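Local coordinates for protein serine-pyruvate aminotransferase (agxt) (Sulfolobus solfataricus, PDB 3ZRP) that probably transfers amino groups from serine to pyruvate, and perhaps from alanine to glyoxylate, as a class-V aminotransferase using pyridoxal 5'-phosphate, at residues T300-P311 / F333-M341. Residues are numbered along the deposited sequence; the frame is centred on the assembly and turned at random.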
ATOM      1  N   THR A 300     -13.642  -4.083  20.851  1.00 24.78           N
ATOM      2  CA  THR A 300     -13.262  -3.058  19.870  1.00 23.88           C
ATOM      3  C   THR A 300     -14.428  -2.460  19.131  1.00 23.15           C
ATOM      4  O   THR A 300     -14.342  -1.315  18.697  1.00 24.13           O
ATOM      5  CB  THR A 300     -12.232  -3.583  18.818  1.00 23.15           C
ATOM      6  OG1 THR A 300     -12.802  -4.702  18.111  1.00 23.83           O
ATOM      7  CG2 THR A 300     -10.967  -4.023  19.527  1.00 23.63           C
ATOM      8  N   VAL A 301     -15.504  -3.225  18.956  1.00 22.19           N
ATOM      9  CA  VAL A 301     -16.675  -2.796  18.172  1.00 23.00           C
ATOM     10  C   VAL A 301     -17.971  -3.280  18.846  1.00 25.41           C
ATOM     11  O   VAL A 301     -18.073  -4.444  19.239  1.00 25.97           O
ATOM     12  CB  VAL A 301     -16.673  -3.393  16.734  1.00 26.42           C
ATOM     13  CG1 VAL A 301     -17.922  -2.939  15.951  1.00 30.53           C
ATOM     14  CG2 VAL A 301     -15.406  -3.008  15.969  1.00 27.87           C
ATOM     15  N   THR A 302     -18.961  -2.401  18.940  1.00 25.74           N
ATOM     16  CA  THR A 302     -20.276  -2.759  19.455  1.00 24.87           C
ATOM     17  C   THR A 302     -21.317  -2.241  18.483  1.00 26.53           C
ATOM     18  O   THR A 302     -21.295  -1.076  18.121  1.00 32.89           O
ATOM     19  CB  THR A 302     -20.521  -2.112  20.864  1.00 23.89           C
ATOM     20  OG1 THR A 302     -19.472  -2.516  21.755  1.00 25.30           O
ATOM     21  CG2 THR A 302     -21.865  -2.571  21.438  1.00 26.91           C
ATOM     22  N   GLY A 303     -22.223  -3.119  18.053  1.00 28.53           N
ATOM     23  CA  GLY A 303     -23.314  -2.727  17.156  1.00 20.71           C
ATOM     24  C   GLY A 303     -24.527  -2.363  18.000  1.00 29.34           C
ATOM     25  O   GLY A 303     -24.840  -3.055  18.996  1.00 29.34           O
ATOM     26  N   VAL A 304     -25.213  -1.283  17.615  1.00 28.61           N
ATOM     27  CA  VAL A 304     -26.276  -0.708  18.441  1.00 30.19           C
ATOM     28  C   VAL A 304     -27.545  -0.711  17.613  1.00 31.96           C
ATOM     29  O   VAL A 304     -27.658   0.032  16.652  1.00 34.64           O
ATOM     30  CB  VAL A 304     -25.927   0.743  18.943  1.00 31.62           C
ATOM     31  CG1 VAL A 304     -26.995   1.280  19.884  1.00 32.01           C
ATOM     32  CG2 VAL A 304     -24.548   0.776  19.662  1.00 32.03           C
ATOM     33  N   ILE A 305     -28.481  -1.594  17.970  1.00 34.36           N
ATOM     34  CA  ILE A 305     -29.744  -1.706  17.251  1.00 35.79           C
ATOM     35  C   ILE A 305     -30.651  -0.493  17.544  1.00 36.86           C
ATOM     36  O   ILE A 305     -30.805  -0.092  18.705  1.00 36.66           O
ATOM     37  CB  ILE A 305     -30.477  -3.040  17.574  1.00 34.38           C
ATOM     38  CG1 ILE A 305     -29.662  -4.236  17.045  1.00 34.39           C
ATOM     39  CG2 ILE A 305     -31.876  -3.060  16.941  1.00 34.14           C
ATOM     40  CD1 ILE A 305     -29.918  -5.541  17.777  1.00 35.62           C
ATOM     41  N   LEU A 306     -31.198   0.079  16.476  1.00 37.17           N
ATOM     42  CA  LEU A 306     -32.191   1.157  16.541  1.00 41.99           C
ATOM     43  C   LEU A 306     -33.573   0.659  16.122  1.00 43.62           C
ATOM     44  O   LEU A 306     -33.765   0.197  14.993  1.00 47.42           O
ATOM     45  CB  LEU A 306     -31.778   2.333  15.650  1.00 37.34           C
ATOM     46  CG  LEU A 306     -30.546   3.119  16.109  1.00 36.76           C
ATOM     47  CD1 LEU A 306     -30.121   4.123  15.051  1.00 41.18           C
ATOM     48  CD2 LEU A 306     -30.797   3.802  17.450  1.00 39.99           C
ATOM     49  N   LYS A 307     -34.536   0.782  17.036  1.00 44.06           N
ATOM     50  CA  LYS A 307     -35.901   0.296  16.822  1.00 43.50           C
ATOM     51  C   LYS A 307     -36.775   1.291  16.058  1.00 42.83           C
ATOM     52  O   LYS A 307     -37.706   0.894  15.361  1.00 47.79           O
ATOM     53  CB  LYS A 307     -36.545  -0.057  18.170  1.00 49.82           C
ATOM     54  CG  LYS A 307     -35.810  -1.154  18.947  1.00 49.80           C
ATOM     55  CD  LYS A 307     -36.256  -2.540  18.493  1.00 59.63           C
ATOM     56  CE  LYS A 307     -35.127  -3.568  18.558  1.00 62.07           C
ATOM     57  NZ  LYS A 307     -34.413  -3.627  19.864  1.00 50.80           N
ATOM     58  N   VAL A 308     -36.477   2.580  16.192  1.00 40.08           N
ATOM     59  CA  VAL A 308     -37.283   3.623  15.565  1.00 38.69           C
ATOM     60  C   VAL A 308     -36.460   4.558  14.686  1.00 41.78           C
ATOM     61  O   VAL A 308     -36.771   4.738  13.506  1.00 40.69           O
ATOM     62  CB  VAL A 308     -38.090   4.439  16.646  1.00 39.91           C
ATOM     63  CG1 VAL A 308     -38.823   5.603  16.010  1.00 39.61           C
ATOM     64  CG2 VAL A 308     -39.075   3.534  17.379  1.00 39.03           C
ATOM     65  N   ALA A 309     -35.425   5.172  15.268  1.00 44.27           N
ATOM     66  CA  ALA A 309     -34.609   6.176  14.577  1.00 44.30           C
ATOM     67  C   ALA A 309     -33.836   5.610  13.377  1.00 46.77           C
ATOM     68  O   ALA A 309     -33.476   4.424  13.360  1.00 44.93           O
ATOM     69  CB  ALA A 309     -33.645   6.828  15.559  1.00 43.68           C
ATOM     70  N   ASP A 310     -33.589   6.469  12.388  1.00 44.01           N
ATOM     71  CA  ASP A 310     -32.826   6.111  11.185  1.00 45.78           C
ATOM     72  C   ASP A 310     -31.325   6.243  11.461  1.00 44.09           C
ATOM     73  O   ASP A 310     -30.874   7.308  11.886  1.00 40.98           O
ATOM     74  CB  ASP A 310     -33.253   7.012  10.015  1.00 47.93           C
ATOM     75  CG  ASP A 310     -32.432   6.784   8.740  1.00 53.07           C
ATOM     76  OD1 ASP A 310     -31.938   5.664   8.502  1.00 57.81           O
ATOM     77  OD2 ASP A 310     -32.295   7.747   7.963  1.00 55.84           O
ATOM     78  N   PRO A 311     -30.548   5.166  11.227  1.00 46.84           N
ATOM     79  CA  PRO A 311     -29.113   5.191  11.568  1.00 47.11           C
ATOM     80  C   PRO A 311     -28.294   6.294  10.879  1.00 48.53           C
ATOM     81  O   PRO A 311     -27.350   6.806  11.496  1.00 45.30           O
ATOM     82  CB  PRO A 311     -28.622   3.799  11.157  1.00 48.73           C
ATOM     83  CG  PRO A 311     -29.832   2.949  11.190  1.00 49.98           C
ATOM     84  CD  PRO A 311     -30.960   3.841  10.735  1.00 47.86           C
ATOM     85  N   PHE A 333     -29.943  -6.493  10.361  1.00 46.12           N
ATOM     86  CA  PHE A 333     -30.070  -5.542  11.472  1.00 40.99           C
ATOM     87  C   PHE A 333     -30.207  -4.103  10.991  1.00 42.53           C
ATOM     88  O   PHE A 333     -29.709  -3.740   9.917  1.00 40.95           O
ATOM     89  CB  PHE A 333     -28.856  -5.631  12.403  1.00 37.65           C
ATOM     90  CG  PHE A 333     -28.684  -6.952  13.073  1.00 35.36           C
ATOM     91  CD1 PHE A 333     -29.355  -7.237  14.258  1.00 37.78           C
ATOM     92  CD2 PHE A 333     -27.818  -7.905  12.547  1.00 38.62           C
ATOM     93  CE1 PHE A 333     -29.198  -8.465  14.895  1.00 35.54           C
ATOM     94  CE2 PHE A 333     -27.636  -9.142  13.170  1.00 34.51           C
ATOM     95  CZ  PHE A 333     -28.326  -9.423  14.357  1.00 36.25           C
ATOM     96  N   LYS A 334     -30.905  -3.294  11.788  1.00 41.85           N
ATOM     97  CA  LYS A 334     -30.938  -1.842  11.613  1.00 44.39           C
ATOM     98  C   LYS A 334     -30.147  -1.274  12.790  1.00 38.42           C
ATOM     99  O   LYS A 334     -30.573  -1.371  13.948  1.00 36.55           O
ATOM    100  CB  LYS A 334     -32.380  -1.314  11.593  1.00 50.12           C
ATOM    101  CG  LYS A 334     -32.518   0.135  11.173  1.00 56.06           C
ATOM    102  CD  LYS A 334     -33.987   0.529  11.095  1.00 64.05           C
ATOM    103  CE  LYS A 334     -34.178   2.041  11.126  1.00 60.54           C
ATOM    104  NZ  LYS A 334     -35.464   2.438  11.774  1.00 63.08           N
ATOM    105  N   TYR A 335     -28.973  -0.717  12.498  1.00 38.88           N
ATOM    106  CA  TYR A 335     -28.016  -0.382  13.549  1.00 34.20           C
ATOM    107  C   TYR A 335     -26.929   0.598  13.123  1.00 34.54           C
ATOM    108  O   TYR A 335     -26.767   0.891  11.931  1.00 35.16           O
ATOM    109  CB  TYR A 335     -27.377  -1.673  14.115  1.00 34.17           C
ATOM    110  CG  TYR A 335     -26.357  -2.368  13.205  1.00 32.22           C
ATOM    111  CD1 TYR A 335     -26.720  -2.863  11.962  1.00 31.59           C
ATOM    112  CD2 TYR A 335     -25.024  -2.546  13.626  1.00 33.55           C
ATOM    113  CE1 TYR A 335     -25.789  -3.524  11.129  1.00 33.65           C
ATOM    114  CE2 TYR A 335     -24.086  -3.210  12.818  1.00 33.60           C
ATOM    115  CZ  TYR A 335     -24.478  -3.691  11.572  1.00 35.96           C
ATOM    116  OH  TYR A 335     -23.561  -4.312  10.762  1.00 42.00           O
ATOM    117  N   PHE A 336     -26.197   1.110  14.112  1.00 34.16           N
ATOM    118  CA  PHE A 336     -24.928   1.792  13.871  1.00 31.86           C
ATOM    119  C   PHE A 336     -23.873   1.134  14.745  1.00 32.97           C
ATOM    120  O   PHE A 336     -24.192   0.361  15.638  1.00 36.55           O
ATOM    121  CB  PHE A 336     -25.030   3.326  14.106  1.00 32.03           C
ATOM    122  CG  PHE A 336     -25.193   3.723  15.552  1.00 34.04           C
ATOM    123  CD1 PHE A 336     -26.452   3.740  16.148  1.00 34.80           C
ATOM    124  CD2 PHE A 336     -24.086   4.077  16.324  1.00 32.33           C
ATOM    125  CE1 PHE A 336     -26.618   4.096  17.492  1.00 32.25           C
ATOM    126  CE2 PHE A 336     -24.238   4.437  17.675  1.00 35.68           C
ATOM    127  CZ  PHE A 336     -25.513   4.447  18.257  1.00 36.68           C
ATOM    128  N   ARG A 337     -22.607   1.419  14.485  1.00 31.79           N
ATOM    129  CA  ARG A 337     -21.534   0.810  15.248  1.00 31.92           C
ATOM    130  C   ARG A 337     -20.699   1.826  15.994  1.00 32.20           C
ATOM    131  O   ARG A 337     -20.418   2.919  15.490  1.00 37.16           O
ATOM    132  CB  ARG A 337     -20.621   0.011  14.327  1.00 33.50           C
ATOM    133  CG  ARG A 337     -21.264  -1.260  13.789  1.00 36.29           C
ATOM    134  CD  ARG A 337     -20.308  -1.933  12.797  1.00 33.22           C
ATOM    135  NE  ARG A 337     -20.219  -1.166  11.556  1.00 31.44           N
ATOM    136  CZ  ARG A 337     -19.285  -1.330  10.620  1.00 37.14           C
ATOM    137  NH1 ARG A 337     -18.325  -2.236  10.771  1.00 30.33           N
ATOM    138  NH2 ARG A 337     -19.314  -0.606   9.501  1.00 31.51           N
ATOM    139  N   ILE A 338     -20.268   1.431  17.187  1.00 33.72           N
ATOM    140  CA  ILE A 338     -19.309   2.193  17.953  1.00 31.62           C
ATOM    141  C   ILE A 338     -17.965   1.496  17.863  1.00 33.26           C
ATOM    142  O   ILE A 338     -17.836   0.341  18.238  1.00 38.18           O
ATOM    143  CB  ILE A 338     -19.723   2.321  19.455  1.00 29.36           C
ATOM    144  CG1 ILE A 338     -21.163   2.826  19.602  1.00 31.08           C
ATOM    145  CG2 ILE A 338     -18.757   3.251  20.201  1.00 31.50           C
ATOM    146  CD1 ILE A 338     -21.694   2.704  21.051  1.00 32.13           C
ATOM    147  N   GLY A 339     -16.957   2.205  17.371  1.00 30.02           N
ATOM    148  CA  GLY A 339     -15.602   1.719  17.396  1.00 25.94           C
ATOM    149  C   GLY A 339     -14.925   2.251  18.624  1.00 30.48           C
ATOM    150  O   GLY A 339     -14.902   3.468  18.825  1.00 33.57           O
ATOM    151  N   HIS A 340     -14.394   1.357  19.459  1.00 25.74           N
ATOM    152  CA  HIS A 340     -13.733   1.737  20.698  1.00 24.12           C
ATOM    153  C   HIS A 340     -12.444   0.960  20.775  1.00 25.88           C
ATOM    154  O   HIS A 340     -12.365  -0.081  21.393  1.00 26.64           O
ATOM    155  CB  HIS A 340     -14.631   1.522  21.950  1.00 23.74           C
ATOM    156  CG  HIS A 340     -15.468   0.264  21.908  1.00 24.45           C
ATOM    157  ND1 HIS A 340     -14.954  -0.986  22.198  1.00 24.96           N
ATOM    158  CD2 HIS A 340     -16.777   0.073  21.631  1.00 26.69           C
ATOM    159  CE1 HIS A 340     -15.918  -1.888  22.087  1.00 26.89           C
ATOM    160  NE2 HIS A 340     -17.031  -1.276  21.739  1.00 27.92           N
ATOM    161  N   MET A 341     -11.409   1.491  20.123  1.00 25.61           N
ATOM    162  CA  MET A 341     -10.169   0.765  19.943  1.00 26.89           C
ATOM    163  C   MET A 341      -8.982   1.696  19.703  1.00 26.69           C
ATOM    164  O   MET A 341      -9.139   2.817  19.229  1.00 31.02           O
ATOM    165  CB  MET A 341     -10.280  -0.247  18.789  1.00 26.92           C
ATOM    166  CG  MET A 341     -10.349   0.436  17.397  1.00 31.43           C
ATOM    167  SD  MET A 341     -10.499  -0.738  16.029  1.00 37.67           S
ATOM    168  CE  MET A 341     -12.283  -0.751  15.803  1.00 35.66           C
TER
HETATM  169  O   HOH W   1     -37.408   0.859  12.743  1.00 59.13           O
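Strands 301-305 and 335-339 pair antiparallel in the small C-terminal sheet of this class-V aminotransferase, with segment axes 4.5 Å apart at closest approach. Thr-302 with Ile-338 and Val-304 with Phe-336 are the hydrogen-bonded pairs; Ile-338 N to Thr-302 O is nearly straight (2.9 Å, 175°), and Leu-306 N to Lys-334 O carries the ladder past the strand ends. On the face bearing Thr-302, Val-304, Phe-336 and Ile-338, Val-304 CB sits over one face of the Phe-336 ring, 4.0 Å from its centroid and 22° off the normal, a CH-pi contact. With CG between backbone N and carbonyl carbon (chi1 70°), this ring leans back over its partner strand, and Leu-306 CD1 meets its edge, 3.8 Å from Phe-336 CD1. Helices 264-284 and 346-363 pack on this face. Toward one end, His-340 lies with a ring face over the carbonyl carbon of Thr-300, while its NE2 forms a 2.7 Å hydrogen bond with Thr-302 OG1. At the other, Lys-334 reaches along Pro-311, its CE 3.7 Å from Pro-311 CD; its NZ makes weak bonds to the carbonyls of Val-308 and Ala-309 and a firmer one, 2.7 Å, to water 1, which donates to Lys-307 O. On the other face, the Arg-337 chain, bent at chi3, runs out from the strands, where NH1 donates to Thr-138 O and NE to Pro-327 O; its side chain lies about 7 Å from the bound pyridoxal 5'-phosphate. The helix-packed face is thus mainly apolar, whereas backbone carbonyls hold the Arg-337 guanidinium beside Thr-138, a cofactor-binding residue.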